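Local coordinates for protein N-Acetyltransferase, PseH (Campylobacter jejuni subsp. jejuni PT14, PDB 4XPL) that probably catalyses N-4 acetylation of a UDP-linked amino sugar, using acetyl coenzyme A, in the biosynthesis of the pseudaminic acid that modifies flagellin, at residues 60-65 / 72-77; 78-83 / 112-117; 85-90 / 101-106; 120-125 / 148-153. The protein carries 8 engineered substitutions. All coordinates share one frame; numbering follows the deposited sequence.

How the contacts relate
From the N terminus, contact 1 comes first: it closes the tight hairpin of strands 61-67 and 70-78 in the central sheet of the GNAT fold. Contact 2 then opens at the loop leaving that hairpin and closes a longer excursion at the end of helix 99-114. Nested inside this loop, contact 3 lays the same helix against strand 84-91, beside the acetyl coenzyme A. Contact 4 follows in series, joining strands 118-124 and 148-154; no two contacts cross. Backbone bonds from strand 84-91 to 70-78 on one flank and to 118-124 on the other link contacts 1, 3 and 4 in one sheet.

Contact 1 (60-65 / 72-77)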
# COMPACT_ATOMS: atom_id res chain seq x y z
N LYS A 60 2.06 -9.37 -6.34
CA LYS A 60 1.31 -8.31 -5.65
C LYS A 60 0.92 -8.81 -4.27
O LYS A 60 0.60 -9.98 -4.12
CB LYS A 60 0.03 -7.97 -6.41
CG LYS A 60 0.21 -7.42 -7.83
CD LYS A 60 -1.19 -7.06 -8.39
CE LYS A 60 -1.12 -6.30 -9.73
NZ LYS A 60 -0.11 -6.86 -10.58
N LYS A 61 0.93 -7.90 -3.29
CA LYS A 61 0.48 -8.20 -1.93
C LYS A 61 -0.15 -6.93 -1.37
O LYS A 61 0.46 -5.84 -1.40
CB LYS A 61 1.64 -8.64 -1.03
CG LYS A 61 2.35 -9.92 -1.46
CD LYS A 61 3.32 -10.39 -0.35
CE LYS A 61 4.11 -11.59 -0.77
NZ LYS A 61 3.25 -12.80 -0.74
N TYR A 62 -1.39 -7.05 -0.89
CA TYR A 62 -2.09 -5.98 -0.22
C TYR A 62 -2.36 -6.40 1.21
O TYR A 62 -2.71 -7.55 1.45
CB TYR A 62 -3.44 -5.74 -0.93
CG TYR A 62 -3.36 -4.94 -2.22
CD1 TYR A 62 -2.69 -5.44 -3.33
CD2 TYR A 62 -3.95 -3.70 -2.33
CE1 TYR A 62 -2.61 -4.71 -4.50
CE2 TYR A 62 -3.89 -2.96 -3.52
CZ TYR A 62 -3.21 -3.47 -4.57
OH TYR A 62 -3.12 -2.78 -5.75
N PHE A 63 -2.22 -5.46 2.14
CA PHE A 63 -2.47 -5.66 3.53
C PHE A 63 -3.40 -4.61 4.11
O PHE A 63 -3.28 -3.39 3.80
CB PHE A 63 -1.14 -5.61 4.28
CG PHE A 63 -0.19 -6.75 3.92
CD1 PHE A 63 -0.35 -7.99 4.50
CD2 PHE A 63 0.84 -6.56 3.05
CE1 PHE A 63 0.50 -9.02 4.24
CE2 PHE A 63 1.70 -7.60 2.75
CZ PHE A 63 1.53 -8.82 3.36
N LEU A 64 -4.31 -5.07 4.95
CA LEU A 64 -5.07 -4.19 5.83
C LEU A 64 -4.21 -4.04 7.09
O LEU A 64 -3.80 -5.06 7.67
CB LEU A 64 -6.44 -4.80 6.11
CG LEU A 64 -7.50 -4.02 6.89
CD1 LEU A 64 -7.82 -2.74 6.18
CD2 LEU A 64 -8.76 -4.85 7.08
N VAL A 65 -3.98 -2.81 7.51
CA VAL A 65 -3.11 -2.54 8.66
C VAL A 65 -3.94 -2.21 9.90
O VAL A 65 -4.79 -1.33 9.87
CB VAL A 65 -2.15 -1.39 8.36
CG1 VAL A 65 -1.20 -1.13 9.60
CG2 VAL A 65 -1.34 -1.71 7.06
N ILE A 72 -6.26 1.04 10.44
CA ILE A 72 -5.75 2.38 10.18
C ILE A 72 -5.42 2.70 8.72
O ILE A 72 -5.27 3.87 8.37
CB ILE A 72 -4.53 2.71 11.08
CG1 ILE A 72 -3.36 1.74 10.89
CG2 ILE A 72 -5.04 2.69 12.60
CD1 ILE A 72 -2.00 2.35 11.38
N GLY A 73 -5.35 1.68 7.87
CA GLY A 73 -5.13 1.92 6.45
C GLY A 73 -4.82 0.64 5.72
O GLY A 73 -4.95 -0.47 6.27
N VAL A 74 -4.45 0.82 4.46
CA VAL A 74 -4.04 -0.28 3.59
C VAL A 74 -2.67 0.04 3.03
O VAL A 74 -2.35 1.22 2.69
CB VAL A 74 -5.07 -0.44 2.44
CG1 VAL A 74 -4.51 -1.25 1.21
CG2 VAL A 74 -6.38 -1.05 2.97
N ILE A 75 -1.86 -0.99 2.89
CA ILE A 75 -0.61 -0.87 2.15
C ILE A 75 -0.52 -1.93 1.07
O ILE A 75 -1.18 -2.94 1.15
CB ILE A 75 0.63 -0.92 3.09
CG1 ILE A 75 0.73 -2.25 3.83
CG2 ILE A 75 0.61 0.26 4.07
CD1 ILE A 75 2.06 -2.44 4.63
N ASP A 76 0.29 -1.66 0.04
CA ASP A 76 0.43 -2.60 -1.02
C ASP A 76 1.80 -2.56 -1.63
O ASP A 76 2.52 -1.51 -1.62
CB ASP A 76 -0.66 -2.44 -2.11
CG ASP A 76 -0.49 -1.21 -2.94
OD1 ASP A 76 0.22 -1.28 -3.96
OD2 ASP A 76 -1.09 -0.19 -2.56
N PHE A 77 2.14 -3.73 -2.18
CA PHE A 77 3.39 -3.95 -2.88
C PHE A 77 3.05 -4.62 -4.20
O PHE A 77 2.34 -5.61 -4.21
CB PHE A 77 4.28 -4.86 -2.04
CG PHE A 77 4.46 -4.41 -0.62
CD1 PHE A 77 3.57 -4.81 0.37
CD2 PHE A 77 5.54 -3.64 -0.26
CE1 PHE A 77 3.74 -4.40 1.67
CE2 PHE A 77 5.75 -3.26 1.03
CZ PHE A 77 4.86 -3.61 2.01
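The Y62 ring carries D76 CB over the centre of one face, 3.4 Å from the ring centroid, with V74 CG1 approaching obliquely from the same strand. Ring and carboxylate lie side by side, their planes 16° apart, so the acid is stacked along the phenol. What brings it there is the first torsion of D76, whose chi1 of 71° swings the carboxylate up alongside the phenol. The motif is an antiparallel beta hairpin in the central sheet of the GNAT fold, formed by strands 61-67 and 70-78. On the opposite face of the hairpin the aromatic pair behaves differently: F63 and F77 meet edge to edge, F63 CD2 standing 3.9 Å from F77 CE1, while Y109 of helix 99-114 packs against both rings. Further along that face I75 CG1 wedges between two neighbours, 3.9 Å from F63 CB and 3.9 Å from V65 CG2, and I75 also touches L102 and I106 of the helix. The first face is the one that reaches the cofactor, since D76 contacts acetyl coenzyme A; F50 and F13 further enclose Y62. Beneath these side chains the ladder is regular from K61 with F77 to L64 with V74, hydrogen-bonded and non-hydrogen-bonded pairs taking turns. Toward the turn V65 pairs with G73 but is bonded to two successive residues: V65 N donates to G73 O, whereas V65 O accepts from I72 N at 2.8 Å, and I72 CG1 packs 3.8 Å from V65 CG1.

Contact 2 (78-83 / 112-117). Engineered in segment 112-117: S113 (natural residue Asn).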
# COMPACT_ATOMS: atom_id res chain seq x y z
N VAL A 78 3.48 -4.02 -5.32
CA VAL A 78 3.20 -4.54 -6.62
C VAL A 78 4.50 -4.56 -7.43
O VAL A 78 5.51 -3.92 -7.04
CB VAL A 78 2.05 -3.75 -7.32
CG1 VAL A 78 0.80 -3.75 -6.42
CG2 VAL A 78 2.45 -2.29 -7.70
N ASN A 79 4.48 -5.34 -8.50
CA ASN A 79 5.66 -5.57 -9.34
C ASN A 79 6.80 -6.09 -8.49
O ASN A 79 7.94 -5.67 -8.62
CB ASN A 79 6.08 -4.30 -10.08
CG ASN A 79 5.02 -3.78 -11.02
OD1 ASN A 79 4.60 -4.46 -11.93
ND2 ASN A 79 4.61 -2.54 -10.81
N ILE A 80 6.49 -7.01 -7.59
CA ILE A 80 7.50 -7.55 -6.70
C ILE A 80 8.43 -8.46 -7.48
O ILE A 80 7.98 -9.37 -8.19
CB ILE A 80 6.90 -8.36 -5.54
CG1 ILE A 80 5.95 -7.51 -4.72
CG2 ILE A 80 8.04 -8.96 -4.70
CD1 ILE A 80 5.09 -8.33 -3.73
N THR A 81 9.72 -8.19 -7.36
CA THR A 81 10.76 -9.09 -7.82
C THR A 81 11.67 -9.46 -6.64
O THR A 81 11.44 -9.02 -5.52
CB THR A 81 11.60 -8.43 -8.92
OG1 THR A 81 12.53 -7.53 -8.31
CG2 THR A 81 10.72 -7.66 -9.92
N THR A 82 12.74 -10.23 -6.91
CA THR A 82 13.72 -10.52 -5.84
C THR A 82 14.54 -9.28 -5.42
O THR A 82 15.06 -9.25 -4.30
CB THR A 82 14.65 -11.73 -6.18
OG1 THR A 82 15.38 -11.50 -7.39
CG2 THR A 82 13.83 -12.99 -6.33
N LYS A 83 14.58 -8.24 -6.26
CA LYS A 83 15.41 -7.05 -6.02
C LYS A 83 14.65 -5.74 -5.73
O LYS A 83 15.19 -4.85 -5.09
CB LYS A 83 16.33 -6.83 -7.23
CG LYS A 83 17.15 -8.06 -7.62
CD LYS A 83 18.07 -8.54 -6.50
CE LYS A 83 18.80 -9.83 -6.95
NZ LYS A 83 20.03 -10.14 -6.16
N GLU A 112 12.63 -6.47 5.23
CA GLU A 112 12.78 -7.62 6.10
C GLU A 112 12.07 -8.90 5.63
O GLU A 112 12.59 -10.01 5.84
CB GLU A 112 12.35 -7.30 7.54
CG GLU A 112 13.22 -6.25 8.22
CD GLU A 112 12.90 -6.07 9.71
OE1 GLU A 112 12.24 -6.96 10.31
OE2 GLU A 112 13.31 -5.02 10.27
N SER A 113 10.90 -8.75 5.02
CA SER A 113 10.09 -9.89 4.60
C SER A 113 10.25 -10.19 3.11
O SER A 113 10.59 -11.30 2.74
CB SER A 113 8.64 -9.65 4.98
OG SER A 113 8.52 -9.69 6.39
N LEU A 114 10.04 -9.21 2.25
CA LEU A 114 10.33 -9.43 0.80
C LEU A 114 11.84 -9.44 0.51
O LEU A 114 12.29 -10.03 -0.48
CB LEU A 114 9.66 -8.35 -0.07
CG LEU A 114 8.15 -8.19 0.01
CD1 LEU A 114 7.63 -6.96 -0.81
CD2 LEU A 114 7.43 -9.46 -0.40
N LYS A 115 12.62 -8.78 1.36
CA LYS A 115 14.07 -8.72 1.22
C LYS A 115 14.53 -8.08 -0.10
O LYS A 115 15.54 -8.49 -0.68
CB LYS A 115 14.70 -10.10 1.43
CG LYS A 115 14.43 -10.60 2.88
CD LYS A 115 15.03 -11.97 3.16
CE LYS A 115 14.57 -12.49 4.52
NZ LYS A 115 15.42 -13.64 4.95
N VAL A 116 13.79 -7.07 -0.57
CA VAL A 116 14.21 -6.30 -1.76
C VAL A 116 15.26 -5.25 -1.37
O VAL A 116 15.28 -4.79 -0.25
CB VAL A 116 13.01 -5.60 -2.46
CG1 VAL A 116 11.97 -6.64 -2.91
CG2 VAL A 116 12.37 -4.56 -1.56
N ASN A 117 16.12 -4.88 -2.29
CA ASN A 117 17.05 -3.79 -2.01
C ASN A 117 16.50 -2.41 -2.36
O ASN A 117 16.97 -1.41 -1.78
CB ASN A 117 18.37 -3.97 -2.76
CG ASN A 117 19.44 -3.00 -2.25
OD1 ASN A 117 19.56 -2.77 -1.03
ND2 ASN A 117 20.17 -2.38 -3.18
O HOH W 1 10.74 -10.33 -3.09
O HOH W 2 14.04 -10.89 -2.30
O HOH W 3 17.34 -8.19 -3.10
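The backbones of K83 and N117 come together as the helix ends: K115, with positive phi, is the first residue to leave helical geometry, and the CA 80-to-83 direction then runs 42° from the CA 114-to-117 direction. One direct hydrogen bond crosses, from N117 N to K83 O at 3.0 Å. It is bent, 131° at the hydrogen, with the donor well above the carbonyl plane. V116 sits beside this bond, its CB 3.5 Å from K83 O and its CG1 3.6 Å from T81 O; toward 78-83 the valine meets peptide carbonyls. The apolar part of the contact is a methyl meeting, I80 CD1 against L114 CD1 at 4.1 Å, where the two side chains cross at about a right angle. Between these points water does the joining. One molecule bridges T81 O and L114 O, a second bridges T82 O and L114 O, and a third donates to both T82 O, at 2.8 Å, and K115 O, at 3.0 Å. The carbonyls of L114 and K115, where helix 99-114 ends, are thereby tied through water to those of T81 and T82. T81 OG1 shapes the loop as an ST turn, accepting from K83 N. I80 and L114 both also touch C85 of strand 84-91 and K61 of strand 61-67, V116 leans on A110 of helix 99-114, and N117, its OD1 bonded to S156 N, leads directly into strand 118-124.

Contact 3 (85-90 / 101-106); sequences CEFGLY and ILMNEI. With ACO (acetyl coenzyme *a), chain B.
L89 CB meets I106 CD1 at 3.8 Å as the side chain leaves the strand for the helix. A chi1 of 74° then carries CG to 4.1 Å from CDP of acetyl coenzyme A. At the fork CD1 touches M103 SD and L102 CB, both at 3.9 Å, and also CDP of the cofactor at 3.8 Å; CD2 turns to C3P of the pantetheine arm, 3.8 Å away. The backbone completes the grip, L89 O accepting from ACO N4P at 2.8 Å in a nearly straight bond. Such pairing of pantetheine with a strand is characteristic of GNAT enzymes, and G88 and Y90 line the same pocket. Two residues earlier, F87 offers a ring face to I106 CG2, which lies 3.8 Å from F87 CG, while M103 SD makes an oblique Met-aromatic contact with the ring. No hydrogen bond joins the two segments; their side chains meet through apolar groups and the methionine sulfur. The packing fastens helix 99-114 antiparallel to strand 84-91 within a beta-alpha-beta unit completed by strand 118-124, with Y134 and L133 of helix 128-136 closing over L89 and M103.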
# COMPACT_ATOMS: atom_id res chain seq x y z
N CYS A 85 10.43 -3.61 -5.51
CA CYS A 85 8.98 -3.55 -5.63
C CYS A 85 8.49 -2.11 -5.70
O CYS A 85 9.24 -1.18 -5.38
CB CYS A 85 8.31 -4.30 -4.47
SG CYS A 85 8.44 -3.51 -2.86
N GLU A 86 7.25 -1.95 -6.15
CA GLU A 86 6.55 -0.67 -6.08
C GLU A 86 5.61 -0.80 -4.91
O GLU A 86 5.24 -1.89 -4.56
CB GLU A 86 5.73 -0.42 -7.33
CG GLU A 86 6.54 -0.34 -8.55
CD GLU A 86 5.70 -0.01 -9.78
OE1 GLU A 86 4.48 -0.34 -9.81
OE2 GLU A 86 6.25 0.60 -10.71
N PHE A 87 5.23 0.33 -4.34
CA PHE A 87 4.33 0.32 -3.22
C PHE A 87 3.32 1.44 -3.30
O PHE A 87 3.51 2.44 -4.02
CB PHE A 87 5.08 0.42 -1.88
CG PHE A 87 5.63 1.78 -1.60
CD1 PHE A 87 6.89 2.12 -2.00
CD2 PHE A 87 4.86 2.72 -0.94
CE1 PHE A 87 7.40 3.36 -1.77
CE2 PHE A 87 5.35 3.98 -0.70
CZ PHE A 87 6.62 4.31 -1.10
N GLY A 88 2.27 1.26 -2.51
CA GLY A 88 1.21 2.23 -2.35
C GLY A 88 0.68 2.16 -0.92
O GLY A 88 0.94 1.19 -0.18
N LEU A 89 -0.02 3.21 -0.52
CA LEU A 89 -0.61 3.28 0.83
C LEU A 89 -1.84 4.16 0.79
O LEU A 89 -1.99 5.01 -0.11
CB LEU A 89 0.41 3.83 1.83
CG LEU A 89 0.77 5.31 1.85
CD1 LEU A 89 1.46 5.77 3.13
CD2 LEU A 89 1.62 5.61 0.64
N TYR A 90 -2.75 3.90 1.71
CA TYR A 90 -3.99 4.61 1.79
C TYR A 90 -4.44 4.65 3.25
O TYR A 90 -4.68 3.60 3.85
CB TYR A 90 -5.02 3.93 0.87
CG TYR A 90 -6.19 4.80 0.51
CD1 TYR A 90 -7.25 4.97 1.38
CD2 TYR A 90 -6.25 5.46 -0.72
CE1 TYR A 90 -8.33 5.77 1.07
CE2 TYR A 90 -7.35 6.28 -1.04
CZ TYR A 90 -8.38 6.42 -0.12
OH TYR A 90 -9.48 7.21 -0.40
N ILE A 101 3.13 5.67 10.14
CA ILE A 101 2.98 4.29 10.58
C ILE A 101 2.92 3.35 9.39
O ILE A 101 3.62 2.33 9.35
CB ILE A 101 1.69 4.11 11.39
CG1 ILE A 101 1.80 4.96 12.66
CG2 ILE A 101 1.49 2.62 11.68
CD1 ILE A 101 0.59 4.89 13.62
N LEU A 102 2.10 3.69 8.41
CA LEU A 102 2.02 2.90 7.19
C LEU A 102 3.35 2.82 6.46
O LEU A 102 3.72 1.74 5.97
CB LEU A 102 0.94 3.43 6.25
CG LEU A 102 -0.48 3.60 6.79
CD1 LEU A 102 -1.45 4.16 5.73
CD2 LEU A 102 -0.99 2.28 7.40
N MET A 103 4.07 3.94 6.41
CA MET A 103 5.41 3.99 5.80
C MET A 103 6.42 3.12 6.56
O MET A 103 7.22 2.40 5.94
CB MET A 103 5.93 5.44 5.73
CG MET A 103 5.28 6.33 4.70
SD MET A 103 5.36 5.67 3.01
CE MET A 103 7.15 5.61 2.79
N ASN A 104 6.40 3.17 7.88
CA ASN A 104 7.24 2.26 8.66
C ASN A 104 6.98 0.81 8.30
O ASN A 104 7.91 0.03 8.15
CB ASN A 104 7.02 2.40 10.19
CG ASN A 104 7.56 3.70 10.77
OD1 ASN A 104 8.48 4.35 10.19
ND2 ASN A 104 6.99 4.12 11.91
N GLU A 105 5.70 0.43 8.23
CA GLU A 105 5.33 -0.93 7.87
C GLU A 105 5.75 -1.33 6.46
O GLU A 105 6.19 -2.46 6.23
CB GLU A 105 3.83 -1.15 8.04
CG GLU A 105 3.35 -1.04 9.45
CD GLU A 105 4.06 -2.00 10.42
OE1 GLU A 105 4.12 -3.21 10.11
OE2 GLU A 105 4.55 -1.53 11.45
N ILE A 106 5.58 -0.41 5.51
CA ILE A 106 5.97 -0.65 4.13
C ILE A 106 7.46 -0.95 4.04
O ILE A 106 7.87 -1.92 3.41
CB ILE A 106 5.62 0.55 3.20
CG1 ILE A 106 4.11 0.57 2.89
CG2 ILE A 106 6.45 0.50 1.87
CD1 ILE A 106 3.54 1.91 2.62
N1A ACO B . 3.13 20.44 1.38
C2A ACO B . 4.00 19.77 2.17
N3A ACO B . 3.61 18.98 3.19
C4A ACO B . 2.29 18.80 3.49
C5A ACO B . 1.28 19.48 2.68
C6A ACO B . 1.78 20.35 1.57
N6A ACO B . 0.94 21.03 0.76
N7A ACO B . 0.08 19.13 3.19
C8A ACO B . 0.30 18.30 4.25
N9A ACO B . 1.63 18.10 4.42
C1B ACO B . 2.31 17.25 5.44
C2B ACO B . 1.65 17.24 6.81
O2B ACO B . 1.95 18.43 7.56
C3B ACO B . 2.26 16.00 7.41
O3B ACO B . 3.53 16.35 7.96
P3B ACO B . 4.35 15.43 9.01
O7A ACO B . 4.64 14.12 8.29
O8A ACO B . 5.60 16.25 9.24
O9A ACO B . 3.45 15.31 10.23
C4B ACO B . 2.40 15.04 6.23
O4B ACO B . 2.39 15.86 5.06
C5B ACO B . 1.28 13.99 6.20
O5B ACO B . -0.01 14.62 6.33
P1A ACO B . -1.24 14.00 7.19
O1A ACO B . -2.45 14.88 7.06
O2A ACO B . -0.74 13.58 8.56
O3A ACO B . -1.71 12.73 6.31
P2A ACO B . -1.47 11.21 6.73
O4A ACO B . -0.06 11.05 7.24
O5A ACO B . -2.61 10.83 7.64
O6A ACO B . -1.75 10.43 5.35
CBP ACO B . -1.50 9.64 3.14
CCP ACO B . -0.94 10.59 4.18
CDP ACO B . -1.41 8.20 3.71
CEP ACO B . -0.68 9.78 1.85
CAP ACO B . -2.96 10.06 2.90
OAP ACO B . -3.03 11.45 2.48
C9P ACO B . -3.64 9.21 1.88
O9P ACO B . -4.04 8.08 2.16
N8P ACO B . -3.82 9.78 0.68
C7P ACO B . -4.56 9.11 -0.38
C6P ACO B . -3.80 7.89 -0.92
C5P ACO B . -2.45 8.29 -1.49
O5P ACO B . -2.31 9.35 -2.11
N4P ACO B . -1.45 7.42 -1.35
C3P ACO B . -0.19 7.62 -2.09
C2P ACO B . -0.31 7.06 -3.52
S1P ACO B . -0.46 5.29 -3.39
C ACO B . -2.07 4.93 -3.61
O ACO B . -2.90 5.83 -3.77
CH3 ACO B . -2.46 3.47 -3.56

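Contact 4 (120-125 / 148-153). Engineered in segment 148-153: Y150 (natural residue His), V151 (natural residue Ile), Y152 (natural residue Cys).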
# COMPACT_ATOMS: atom_id res chain seq x y z
N LYS A 120 10.29 1.40 -4.64
CA LYS A 120 9.96 2.44 -5.60
C LYS A 120 8.48 2.83 -5.53
O LYS A 120 7.61 2.03 -5.15
CB LYS A 120 10.29 1.97 -7.03
CG LYS A 120 11.72 1.43 -7.21
CD LYS A 120 11.93 0.88 -8.63
CE LYS A 120 11.19 -0.43 -8.82
NZ LYS A 120 10.98 -0.77 -10.24
N ALA A 121 8.20 4.06 -5.90
CA ALA A 121 6.82 4.50 -6.05
C ALA A 121 6.75 5.58 -7.09
O ALA A 121 7.76 6.16 -7.46
CB ALA A 121 6.25 5.02 -4.72
N TYR A 122 5.54 5.85 -7.55
CA TYR A 122 5.28 7.04 -8.35
C TYR A 122 3.97 7.67 -7.87
O TYR A 122 3.07 6.97 -7.39
CB TYR A 122 5.22 6.73 -9.84
CG TYR A 122 4.18 5.72 -10.23
CD1 TYR A 122 4.40 4.36 -10.03
CD2 TYR A 122 2.97 6.11 -10.81
CE1 TYR A 122 3.46 3.41 -10.37
CE2 TYR A 122 2.00 5.16 -11.16
CZ TYR A 122 2.26 3.81 -10.93
OH TYR A 122 1.33 2.85 -11.28
N VAL A 123 3.93 9.00 -7.91
CA VAL A 123 2.77 9.74 -7.45
C VAL A 123 2.54 10.92 -8.38
O VAL A 123 3.48 11.42 -9.01
CB VAL A 123 2.94 10.27 -6.01
CG1 VAL A 123 2.72 9.15 -5.03
CG2 VAL A 123 4.32 10.94 -5.84
N PHE A 124 1.29 11.32 -8.50
CA PHE A 124 0.95 12.54 -9.21
C PHE A 124 1.68 13.68 -8.49
O PHE A 124 1.76 13.71 -7.25
CB PHE A 124 -0.55 12.79 -9.20
CG PHE A 124 -1.32 11.92 -10.15
CD1 PHE A 124 -1.27 12.16 -11.52
CD2 PHE A 124 -2.11 10.87 -9.68
CE1 PHE A 124 -1.99 11.37 -12.42
CE2 PHE A 124 -2.83 10.07 -10.58
CZ PHE A 124 -2.77 10.31 -11.94
N LYS A 125 2.18 14.61 -9.29
CA LYS A 125 2.96 15.75 -8.80
C LYS A 125 2.20 16.63 -7.81
O LYS A 125 2.82 17.33 -7.02
CB LYS A 125 3.40 16.63 -9.98
CG LYS A 125 4.29 15.92 -10.96
CD LYS A 125 4.75 16.85 -12.07
CE LYS A 125 5.35 16.02 -13.16
NZ LYS A 125 5.90 16.82 -14.24
N PHE A 148 3.78 12.25 -13.32
CA PHE A 148 4.29 11.64 -12.09
C PHE A 148 5.70 12.08 -11.69
O PHE A 148 6.52 12.45 -12.54
CB PHE A 148 4.28 10.11 -12.24
CG PHE A 148 2.93 9.53 -12.57
CD1 PHE A 148 1.91 9.54 -11.61
CD2 PHE A 148 2.67 8.97 -13.81
CE1 PHE A 148 0.65 9.00 -11.89
CE2 PHE A 148 1.41 8.43 -14.11
CZ PHE A 148 0.39 8.45 -13.14
N TYR A 149 5.96 12.06 -10.39
CA TYR A 149 7.31 11.94 -9.88
C TYR A 149 7.52 10.49 -9.54
O TYR A 149 6.62 9.84 -9.01
CB TYR A 149 7.55 12.77 -8.62
CG TYR A 149 7.48 14.26 -8.82
CD1 TYR A 149 8.26 14.89 -9.79
CD2 TYR A 149 6.66 15.04 -8.03
CE1 TYR A 149 8.20 16.26 -9.97
CE2 TYR A 149 6.60 16.39 -8.19
CZ TYR A 149 7.36 17.01 -9.17
OH TYR A 149 7.28 18.37 -9.32
N TYR A 150 8.75 10.01 -9.76
CA TYR A 150 9.12 8.63 -9.47
C TYR A 150 10.17 8.68 -8.36
O TYR A 150 11.15 9.43 -8.48
CB TYR A 150 9.73 7.96 -10.74
CG TYR A 150 8.75 7.81 -11.87
CD1 TYR A 150 8.52 8.85 -12.75
CD2 TYR A 150 8.05 6.60 -12.06
CE1 TYR A 150 7.59 8.72 -13.79
CE2 TYR A 150 7.13 6.46 -13.09
CZ TYR A 150 6.90 7.54 -13.94
OH TYR A 150 5.99 7.40 -14.97
N VAL A 151 9.94 7.94 -7.26
CA VAL A 151 10.86 7.97 -6.12
C VAL A 151 11.39 6.59 -5.77
O VAL A 151 10.78 5.55 -6.11
CB VAL A 151 10.20 8.61 -4.83
CG1 VAL A 151 9.79 10.02 -5.10
CG2 VAL A 151 9.01 7.80 -4.35
N TYR A 152 12.55 6.58 -5.13
CA TYR A 152 13.13 5.33 -4.69
C TYR A 152 13.84 5.48 -3.34
O TYR A 152 14.27 6.56 -2.96
CB TYR A 152 14.12 4.76 -5.71
CG TYR A 152 15.50 5.37 -5.62
CD1 TYR A 152 15.80 6.59 -6.24
CD2 TYR A 152 16.52 4.76 -4.89
CE1 TYR A 152 17.06 7.16 -6.14
CE2 TYR A 152 17.78 5.33 -4.79
CZ TYR A 152 18.04 6.53 -5.40
OH TYR A 152 19.29 7.09 -5.31
N LEU A 153 13.95 4.34 -2.67
CA LEU A 153 14.74 4.17 -1.46
C LEU A 153 15.47 2.83 -1.56
O LEU A 153 14.83 1.80 -1.83
CB LEU A 153 13.81 4.14 -0.24
CG LEU A 153 14.47 4.01 1.13
CD1 LEU A 153 15.30 5.26 1.47
CD2 LEU A 153 13.45 3.71 2.22
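Y122 and F148 are each turned toward the other by the first torsion, chi1 59° for the tyrosine and -57° for the phenylalanine. The side chains run alongside each other, pointing the same way, and the rings form a T-shaped pair, the edge of Y122 directed at the face of F148, with centroids 5.0 Å apart and planes at 83°. F148 in turn reaches F124, placing its CE1 over the centre of that ring, 3.6 Å from F124 CE1; this second pair is oblique. Y150, an engineered residue in place of His, adds its CD2 3.6 Å from Y122 CB and completes an aromatic cluster. On the other face of the sheet K125 lays CG over the Y149 ring, 3.7 Å from the ring centroid in a CH-pi contact, while the ammonium travels on to a salt bridge with E144 and a hydrogen bond to D145 O. All this rests on an antiparallel pair of strands in the GNAT sheet, 118-124 with 148-154. A121 N donates to V151 O at 3.0 Å, V151 N to A121 O at 2.8 Å, and V123 and Y149 exchange a like pair of bonds. V151, engineered from Ile, faces helix 128-136 together with V123, which touches acetyl coenzyme A. The chemistry divides accordingly: backbone bonds fix the register, the Y122 edge on the F148 face is probably held mainly by dispersion, and the lysine charge is probably balanced by E144, while D145 O accepts a hydrogen bond from NZ.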